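PDB 1WEK: hypothetical protein TT1465 from Thermus thermophilus, which is of unknown function but has a parallel-sheet alpha/beta fold of the SLOG (Rossmann-like) kind and assembles from six copies of its chain. Local coordinates for residues 29-34 and 114-119; 39-44 and 126-131. One frame throughout, in Å; residues are numbered along the deposited sequence.

In the fold
From the N terminus the chain runs through helix 17-34 into strand 39-43, the central strand of a seven-stranded parallel sheet. Interaction 1 closes a loop of about eighty residues from the end of that helix to strand 114-118, the outermost strand on one side. Interaction 2 closes another of similar length, from strand 39-43 to helix 121-130, which follows strand 114-118. The segments alternate along the chain, so the two loops cross. Helices 17-34 and 121-130 meet where Leu32 CD1 packs on Leu127 O, and a weak hydrogen bond joins Ser33 OG to Tyr131 OH. Together the contacts tie both helices to the sheet.

Interaction 1: residues 29-34 and 114-119; sequences FETLSE and HALSLR
The C-terminal end of helix 17-34 packs here on strand 114-118, an outermost strand of the parallel sheet in this chain, and Thr31 and Leu116 make most of the contact. The two side chains point at one another and meet tip to tip. Thr31 OG1 stands 4.0 Å from Leu116 CD2, while Thr31 CG2 lies 4.1 Å from Leu116 CD1, so each branch of the threonine faces one methyl of the leucine. The split follows from the threonine's first torsion (chi1 -59°), which sets OG1 beside the backbone N and leaves CG2 anti to it. The hydroxyl is not left to the leucine: OG1 hydrogen-bonds Glu27 O, one turn back in the same helix, and so a polar atom comes to the apolar surface with its bonding need met within the helix. Leu32 adds a second, looser touch, its CD2 being 4.2 Å from Leu116 CD1. In this Rossmann-like alpha/beta fold, the helix thereby covers the edge region of the sheet: Leu32 also packs on Val96 of strand 95-100, and Leu116 on Leu98 of that strand. Backbone hydrogen bonds of His114, Leu116 and Leu118 with Ser95, Gly97 and Asn99 hold strand 114-118 beside strand 95-100. No hydrogen bond passes between residues 29-34 and 114-119 themselves, and the backbones stay well apart, with Thr31 CA 8.3 Å from His114 CA. The same helix turn reaches a third subunit, where Glu30 forms a salt bridge with its Arg17.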
ATOM      1  N   PHE A  29      -5.454   6.136  14.291  1.00 17.90           N
ATOM      2  CA  PHE A  29      -6.884   6.195  13.992  1.00 21.39           C
ATOM      3  C   PHE A  29      -7.649   5.069  14.703  1.00 24.65           C
ATOM      4  O   PHE A  29      -8.703   5.309  15.293  1.00 22.32           O
ATOM      5  CB  PHE A  29      -7.142   6.112  12.482  1.00 18.63           C
ATOM      6  CG  PHE A  29      -6.529   7.244  11.681  1.00 21.56           C
ATOM      7  CD1 PHE A  29      -6.076   8.408  12.306  1.00 16.19           C
ATOM      8  CD2 PHE A  29      -6.390   7.130  10.297  1.00 21.08           C
ATOM      9  CE1 PHE A  29      -5.487   9.440  11.565  1.00 19.55           C
ATOM     10  CE2 PHE A  29      -5.803   8.156   9.544  1.00 25.63           C
ATOM     11  CZ  PHE A  29      -5.348   9.316  10.183  1.00 22.03           C
ATOM     12  N   GLU A  30      -7.103   3.852  14.647  1.00 26.70           N
ATOM     13  CA  GLU A  30      -7.726   2.677  15.263  1.00 30.04           C
ATOM     14  C   GLU A  30      -7.939   2.875  16.749  1.00 29.39           C
ATOM     15  O   GLU A  30      -8.988   2.544  17.289  1.00 31.10           O
ATOM     16  CB  GLU A  30      -6.861   1.426  15.052  1.00 31.46           C
ATOM     17  CG  GLU A  30      -6.657   1.030  13.593  1.00 36.29           C
ATOM     18  CD  GLU A  30      -5.775  -0.204  13.419  1.00 38.88           C
ATOM     19  OE1 GLU A  30      -4.853  -0.415  14.235  1.00 38.36           O
ATOM     20  OE2 GLU A  30      -5.993  -0.959  12.446  1.00 43.25           O
ATOM     21  N   THR A  31      -6.931   3.427  17.402  1.00 29.80           N
ATOM     22  CA  THR A  31      -6.980   3.661  18.833  1.00 28.51           C
ATOM     23  C   THR A  31      -7.941   4.770  19.240  1.00 28.56           C
ATOM     24  O   THR A  31      -8.912   4.523  19.955  1.00 32.72           O
ATOM     25  CB  THR A  31      -5.573   3.973  19.350  1.00 27.41           C
ATOM     26  OG1 THR A  31      -4.723   2.865  19.045  1.00 31.25           O
ATOM     27  CG2 THR A  31      -5.570   4.208  20.837  1.00 24.54           C
ATOM     28  N   LEU A  32      -7.694   5.989  18.779  1.00 26.51           N
ATOM     29  CA  LEU A  32      -8.555   7.108  19.150  1.00 24.11           C
ATOM     30  C   LEU A  32      -9.998   6.933  18.698  1.00 24.34           C
ATOM     31  O   LEU A  32     -10.906   7.409  19.365  1.00 25.32           O
ATOM     32  CB  LEU A  32      -7.988   8.432  18.604  1.00 24.73           C
ATOM     33  CG  LEU A  32      -6.526   8.744  18.968  1.00 22.81           C
ATOM     34  CD1 LEU A  32      -6.219  10.210  18.717  1.00 21.43           C
ATOM     35  CD2 LEU A  32      -6.274   8.411  20.434  1.00 24.96           C
ATOM     36  N   SER A  33     -10.213   6.261  17.569  1.00 26.59           N
ATOM     37  CA  SER A  33     -11.572   6.034  17.061  1.00 30.36           C
ATOM     38  C   SER A  33     -12.429   5.193  17.999  1.00 29.82           C
ATOM     39  O   SER A  33     -13.645   5.359  18.047  1.00 31.47           O
ATOM     40  CB  SER A  33     -11.543   5.331  15.703  1.00 31.03           C
ATOM     41  OG  SER A  33     -11.240   6.246  14.674  1.00 38.21           O
ATOM     42  N   GLU A  34     -11.795   4.284  18.734  1.00 32.05           N
ATOM     43  CA  GLU A  34     -12.515   3.414  19.655  1.00 33.44           C
ATOM     44  C   GLU A  34     -12.952   4.090  20.944  1.00 31.62           C
ATOM     45  O   GLU A  34     -13.923   3.660  21.564  1.00 36.40           O
ATOM     46  CB  GLU A  34     -11.670   2.193  20.003  1.00 37.42           C
ATOM     47  CG  GLU A  34     -11.314   1.320  18.823  1.00 43.30           C
ATOM     48  CD  GLU A  34     -10.388   0.189  19.217  1.00 47.91           C
ATOM     49  OE1 GLU A  34      -9.919  -0.542  18.316  1.00 52.91           O
ATOM     50  OE2 GLU A  34     -10.128   0.034  20.431  1.00 47.98           O
ATOM     51  N   HIS A 114      -4.284   5.439  27.855  1.00 26.65           N
ATOM     52  CA  HIS A 114      -3.967   4.995  26.504  1.00 28.03           C
ATOM     53  C   HIS A 114      -2.718   5.748  26.066  1.00 28.81           C
ATOM     54  O   HIS A 114      -2.736   6.974  25.968  1.00 29.76           O
ATOM     55  CB  HIS A 114      -5.110   5.331  25.547  1.00 30.02           C
ATOM     56  CG  HIS A 114      -6.380   4.587  25.827  1.00 31.56           C
ATOM     57  ND1 HIS A 114      -6.577   3.276  25.442  1.00 29.54           N
ATOM     58  CD2 HIS A 114      -7.519   4.973  26.449  1.00 29.81           C
ATOM     59  CE1 HIS A 114      -7.785   2.890  25.815  1.00 31.71           C
ATOM     60  NE2 HIS A 114      -8.376   3.899  26.429  1.00 29.61           N
ATOM     61  N   ALA A 115      -1.640   5.017  25.810  1.00 26.82           N
ATOM     62  CA  ALA A 115      -0.385   5.623  25.405  1.00 26.44           C
ATOM     63  C   ALA A 115       0.060   5.208  24.006  1.00 27.33           C
ATOM     64  O   ALA A 115       0.114   4.026  23.669  1.00 28.32           O
ATOM     65  CB  ALA A 115       0.698   5.275  26.415  1.00 25.27           C
ATOM     66  N   LEU A 116       0.373   6.200  23.189  1.00 25.44           N
ATOM     67  CA  LEU A 116       0.843   5.946  21.842  1.00 25.91           C
ATOM     68  C   LEU A 116       2.211   6.616  21.700  1.00 26.34           C
ATOM     69  O   LEU A 116       2.423   7.718  22.215  1.00 23.60           O
ATOM     70  CB  LEU A 116      -0.145   6.530  20.831  1.00 27.99           C
ATOM     71  CG  LEU A 116      -1.473   5.785  20.650  1.00 28.70           C
ATOM     72  CD1 LEU A 116      -2.468   6.634  19.881  1.00 24.39           C
ATOM     73  CD2 LEU A 116      -1.204   4.463  19.914  1.00 28.01           C
ATOM     74  N   SER A 117       3.156   5.942  21.050  1.00 27.19           N
ATOM     75  CA  SER A 117       4.473   6.533  20.848  1.00 26.65           C
ATOM     76  C   SER A 117       4.659   6.733  19.361  1.00 26.18           C
ATOM     77  O   SER A 117       4.543   5.800  18.570  1.00 27.05           O
ATOM     78  CB  SER A 117       5.594   5.671  21.448  1.00 28.23           C
ATOM     79  OG  SER A 117       5.381   4.299  21.217  1.00 34.40           O
ATOM     80  N   LEU A 118       4.942   7.979  19.004  1.00 24.72           N
ATOM     81  CA  LEU A 118       5.101   8.410  17.627  1.00 24.68           C
ATOM     82  C   LEU A 118       6.484   9.004  17.389  1.00 23.19           C
ATOM     83  O   LEU A 118       7.007   9.728  18.229  1.00 25.20           O
ATOM     84  CB  LEU A 118       4.037   9.478  17.337  1.00 25.35           C
ATOM     85  CG  LEU A 118       2.594   9.076  17.668  1.00 28.01           C
ATOM     86  CD1 LEU A 118       1.716  10.317  17.849  1.00 26.78           C
ATOM     87  CD2 LEU A 118       2.066   8.173  16.565  1.00 22.04           C
ATOM     88  N   ARG A 119       7.069   8.713  16.237  1.00 24.09           N
ATOM     89  CA  ARG A 119       8.381   9.251  15.901  1.00 25.22           C
ATOM     90  C   ARG A 119       8.233  10.634  15.258  1.00 23.29           C
ATOM     91  O   ARG A 119       9.144  11.458  15.313  1.00 21.87           O
ATOM     92  CB  ARG A 119       9.103   8.317  14.916  1.00 29.25           C
ATOM     93  CG  ARG A 119       9.786   7.085  15.531  1.00 39.99           C
ATOM     94  CD  ARG A 119      11.071   7.468  16.297  1.00 47.42           C
ATOM     95  NE  ARG A 119      12.175   6.515  16.110  1.00 52.43           N
ATOM     96  CZ  ARG A 119      12.249   5.305  16.668  1.00 55.33           C
ATOM     97  NH1 ARG A 119      11.285   4.868  17.467  1.00 55.56           N
ATOM     98  NH2 ARG A 119      13.295   4.524  16.426  1.00 56.82           N
TER

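Interaction 2: residues 39-44 and 126-131; sequences LVSVFG and VLFVRY
A buried helix-on-sheet contact, its centre about 5 Å from the centre of the chain, joins the end of helix 121-130 to strand 39-43, the central strand of the parallel sheet, through one hydrogen bond and an aromatic pair. Ser41 OG donates to Phe128 O over 2.6 Å. The hydroxyl lies in the carbonyl plane, on a lone pair, with a C=O...OG angle of 134°, so the serine grips a main-chain carbonyl near the end of the helix. With chi1 at -76°, Ser41 OG sits beside its own backbone N, which brings it within bonding distance of Phe128 O. The same oxygen comes to the edge of the Phe128 ring, 3.3 Å from CD2 and in the plane of the ring.

Phe43 takes one face of that ring. The two rings form a tilted edge-to-face pair, with centroids 4.6 Å apart and planes at 52°, well short of perpendicular. Phe43 CE2 rests 3.4 Å above the plane of the Phe128 ring, over its centre, while Phe43 CZ approaches Phe128 CD2. Phe43 also stacks with Phe137 of strand 132-137, and both Phe43 and Phe128 touch Glu147 of helix 142-156. At the other end of the strand, Leu39 and Tyr131 lie side by side and point the same way, Leu39 CD1 being 4.1 Å from Tyr131 CB. Beyond this, Arg130 NH1 bonds Tyr131 OH almost exactly in its guanidinium plane and also bonds Glu13 O of a second subunit. Strand 114-118, helix 121-130 and strand 132-137 form a beta-alpha-beta crossover that passes over strands 95-100, 71-74 and 39-43, the long crossover from the edge of the sheet back to its middle that is typical of Rossmann-like folds.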
ATOM      1  N   LEU A  39     -13.209  13.912  23.249  1.00 18.84           N
ATOM      2  CA  LEU A  39     -11.816  14.136  23.583  1.00 19.62           C
ATOM      3  C   LEU A  39     -11.398  15.595  23.461  1.00 22.13           C
ATOM      4  O   LEU A  39     -11.678  16.262  22.458  1.00 18.97           O
ATOM      5  CB  LEU A  39     -10.924  13.264  22.696  1.00 24.36           C
ATOM      6  CG  LEU A  39     -11.171  11.755  22.790  1.00 20.44           C
ATOM      7  CD1 LEU A  39     -10.386  11.041  21.721  1.00 25.64           C
ATOM      8  CD2 LEU A  39     -10.773  11.259  24.159  1.00 22.74           C
ATOM      9  N   VAL A  40     -10.727  16.065  24.508  1.00 20.10           N
ATOM     10  CA  VAL A  40     -10.233  17.422  24.602  1.00 19.58           C
ATOM     11  C   VAL A  40      -8.704  17.426  24.580  1.00 20.80           C
ATOM     12  O   VAL A  40      -8.057  16.770  25.405  1.00 20.13           O
ATOM     13  CB  VAL A  40     -10.714  18.072  25.910  1.00 21.41           C
ATOM     14  CG1 VAL A  40     -10.057  19.430  26.090  1.00 15.33           C
ATOM     15  CG2 VAL A  40     -12.238  18.208  25.890  1.00 16.29           C
ATOM     16  N   SER A  41      -8.128  18.151  23.627  1.00 18.11           N
ATOM     17  CA  SER A  41      -6.676  18.239  23.521  1.00 16.03           C
ATOM     18  C   SER A  41      -6.207  19.320  24.469  1.00 17.66           C
ATOM     19  O   SER A  41      -6.765  20.416  24.492  1.00 20.12           O
ATOM     20  CB  SER A  41      -6.271  18.558  22.092  1.00 17.12           C
ATOM     21  OG  SER A  41      -6.407  17.391  21.308  1.00 19.34           O
ATOM     22  N   VAL A  42      -5.196  18.998  25.267  1.00 17.15           N
ATOM     23  CA  VAL A  42      -4.676  19.920  26.267  1.00 16.65           C
ATOM     24  C   VAL A  42      -3.162  20.071  26.151  1.00 15.85           C
ATOM     25  O   VAL A  42      -2.435  19.099  25.982  1.00 17.70           O
ATOM     26  CB  VAL A  42      -5.059  19.417  27.672  1.00 16.44           C
ATOM     27  CG1 VAL A  42      -4.701  20.449  28.730  1.00 16.76           C
ATOM     28  CG2 VAL A  42      -6.547  19.120  27.706  1.00 11.38           C
ATOM     29  N   PHE A  43      -2.689  21.305  26.236  1.00 17.86           N
ATOM     30  CA  PHE A  43      -1.270  21.575  26.098  1.00 13.10           C
ATOM     31  C   PHE A  43      -0.693  22.454  27.198  1.00  9.90           C
ATOM     32  O   PHE A  43      -1.365  23.332  27.736  1.00 10.38           O
ATOM     33  CB  PHE A  43      -1.014  22.238  24.742  1.00 16.80           C
ATOM     34  CG  PHE A  43      -1.696  21.556  23.608  1.00 16.99           C
ATOM     35  CD1 PHE A  43      -3.021  21.857  23.299  1.00 19.16           C
ATOM     36  CD2 PHE A  43      -1.033  20.583  22.866  1.00 17.77           C
ATOM     37  CE1 PHE A  43      -3.678  21.204  22.275  1.00 18.01           C
ATOM     38  CE2 PHE A  43      -1.678  19.913  21.831  1.00 20.18           C
ATOM     39  CZ  PHE A  43      -3.007  20.224  21.533  1.00 25.30           C
ATOM     40  N   GLY A  44       0.576  22.225  27.511  1.00  9.48           N
ATOM     41  CA  GLY A  44       1.232  23.016  28.532  1.00  9.65           C
ATOM     42  C   GLY A  44       2.707  22.679  28.599  1.00 14.07           C
ATOM     43  O   GLY A  44       3.143  21.676  28.030  1.00 10.94           O
ATOM     44  N   VAL A 126      -1.739  15.614  13.928  1.00 15.06           N
ATOM     45  CA  VAL A 126      -2.956  15.225  13.248  1.00 13.35           C
ATOM     46  C   VAL A 126      -3.885  14.540  14.253  1.00 20.26           C
ATOM     47  O   VAL A 126      -5.082  14.837  14.304  1.00 21.98           O
ATOM     48  CB  VAL A 126      -2.670  14.252  12.062  1.00 19.12           C
ATOM     49  CG1 VAL A 126      -3.963  13.560  11.627  1.00 16.87           C
ATOM     50  CG2 VAL A 126      -2.080  15.014  10.865  1.00 13.23           C
ATOM     51  N   LEU A 127      -3.335  13.631  15.054  1.00 15.38           N
ATOM     52  CA  LEU A 127      -4.141  12.926  16.040  1.00 16.63           C
ATOM     53  C   LEU A 127      -4.691  13.875  17.091  1.00 17.29           C
ATOM     54  O   LEU A 127      -5.711  13.601  17.703  1.00 17.02           O
ATOM     55  CB  LEU A 127      -3.313  11.821  16.707  1.00 14.55           C
ATOM     56  CG  LEU A 127      -2.853  10.758  15.710  1.00 16.24           C
ATOM     57  CD1 LEU A 127      -1.932   9.753  16.393  1.00 16.86           C
ATOM     58  CD2 LEU A 127      -4.084  10.066  15.121  1.00 12.98           C
ATOM     59  N   PHE A 128      -4.006  14.992  17.298  1.00 17.57           N
ATOM     60  CA  PHE A 128      -4.442  15.977  18.276  1.00 17.77           C
ATOM     61  C   PHE A 128      -5.720  16.717  17.856  1.00 16.57           C
ATOM     62  O   PHE A 128      -6.480  17.186  18.706  1.00 15.72           O
ATOM     63  CB  PHE A 128      -3.320  16.991  18.524  1.00 17.80           C
ATOM     64  CG  PHE A 128      -2.559  16.758  19.796  1.00 18.69           C
ATOM     65  CD1 PHE A 128      -1.164  16.705  19.791  1.00 20.53           C
ATOM     66  CD2 PHE A 128      -3.232  16.621  21.006  1.00 16.82           C
ATOM     67  CE1 PHE A 128      -0.447  16.522  20.976  1.00 18.38           C
ATOM     68  CE2 PHE A 128      -2.527  16.437  22.202  1.00 20.74           C
ATOM     69  CZ  PHE A 128      -1.128  16.391  22.184  1.00 20.49           C
ATOM     70  N   VAL A 129      -5.963  16.827  16.554  1.00 17.43           N
ATOM     71  CA  VAL A 129      -7.156  17.541  16.088  1.00 20.11           C
ATOM     72  C   VAL A 129      -8.248  16.640  15.516  1.00 19.93           C
ATOM     73  O   VAL A 129      -9.439  16.887  15.725  1.00 17.49           O
ATOM     74  CB  VAL A 129      -6.800  18.603  15.009  1.00 20.04           C
ATOM     75  CG1 VAL A 129      -5.708  19.525  15.518  1.00 17.64           C
ATOM     76  CG2 VAL A 129      -6.342  17.926  13.751  1.00 22.81           C
ATOM     77  N   ARG A 130      -7.842  15.593  14.805  1.00 19.62           N
ATOM     78  CA  ARG A 130      -8.789  14.689  14.173  1.00 23.51           C
ATOM     79  C   ARG A 130      -9.983  14.332  15.043  1.00 24.27           C
ATOM     80  O   ARG A 130     -11.109  14.284  14.559  1.00 26.40           O
ATOM     81  CB  ARG A 130      -8.083  13.405  13.735  1.00 28.14           C
ATOM     82  CG  ARG A 130      -8.792  12.663  12.595  1.00 34.30           C
ATOM     83  CD  ARG A 130      -7.836  11.648  11.964  1.00 38.70           C
ATOM     84  NE  ARG A 130      -8.143  11.337  10.565  1.00 38.97           N
ATOM     85  CZ  ARG A 130      -8.813  10.263  10.151  1.00 39.36           C
ATOM     86  NH1 ARG A 130      -9.266   9.368  11.025  1.00 35.08           N
ATOM     87  NH2 ARG A 130      -9.014  10.074   8.854  1.00 36.24           N
ATOM     88  N   TYR A 131      -9.747  14.109  16.329  1.00 22.90           N
ATOM     89  CA  TYR A 131     -10.831  13.717  17.220  1.00 25.98           C
ATOM     90  C   TYR A 131     -11.140  14.692  18.350  1.00 24.54           C
ATOM     91  O   TYR A 131     -11.767  14.306  19.328  1.00 27.52           O
ATOM     92  CB  TYR A 131     -10.510  12.339  17.825  1.00 25.93           C
ATOM     93  CG  TYR A 131     -10.234  11.267  16.794  1.00 28.95           C
ATOM     94  CD1 TYR A 131      -8.950  11.082  16.269  1.00 30.15           C
ATOM     95  CD2 TYR A 131     -11.268  10.478  16.291  1.00 30.85           C
ATOM     96  CE1 TYR A 131      -8.709  10.146  15.263  1.00 30.09           C
ATOM     97  CE2 TYR A 131     -11.038   9.541  15.285  1.00 34.07           C
ATOM     98  CZ  TYR A 131      -9.759   9.384  14.775  1.00 35.14           C
ATOM     99  OH  TYR A 131      -9.543   8.488  13.749  1.00 38.86           O
TER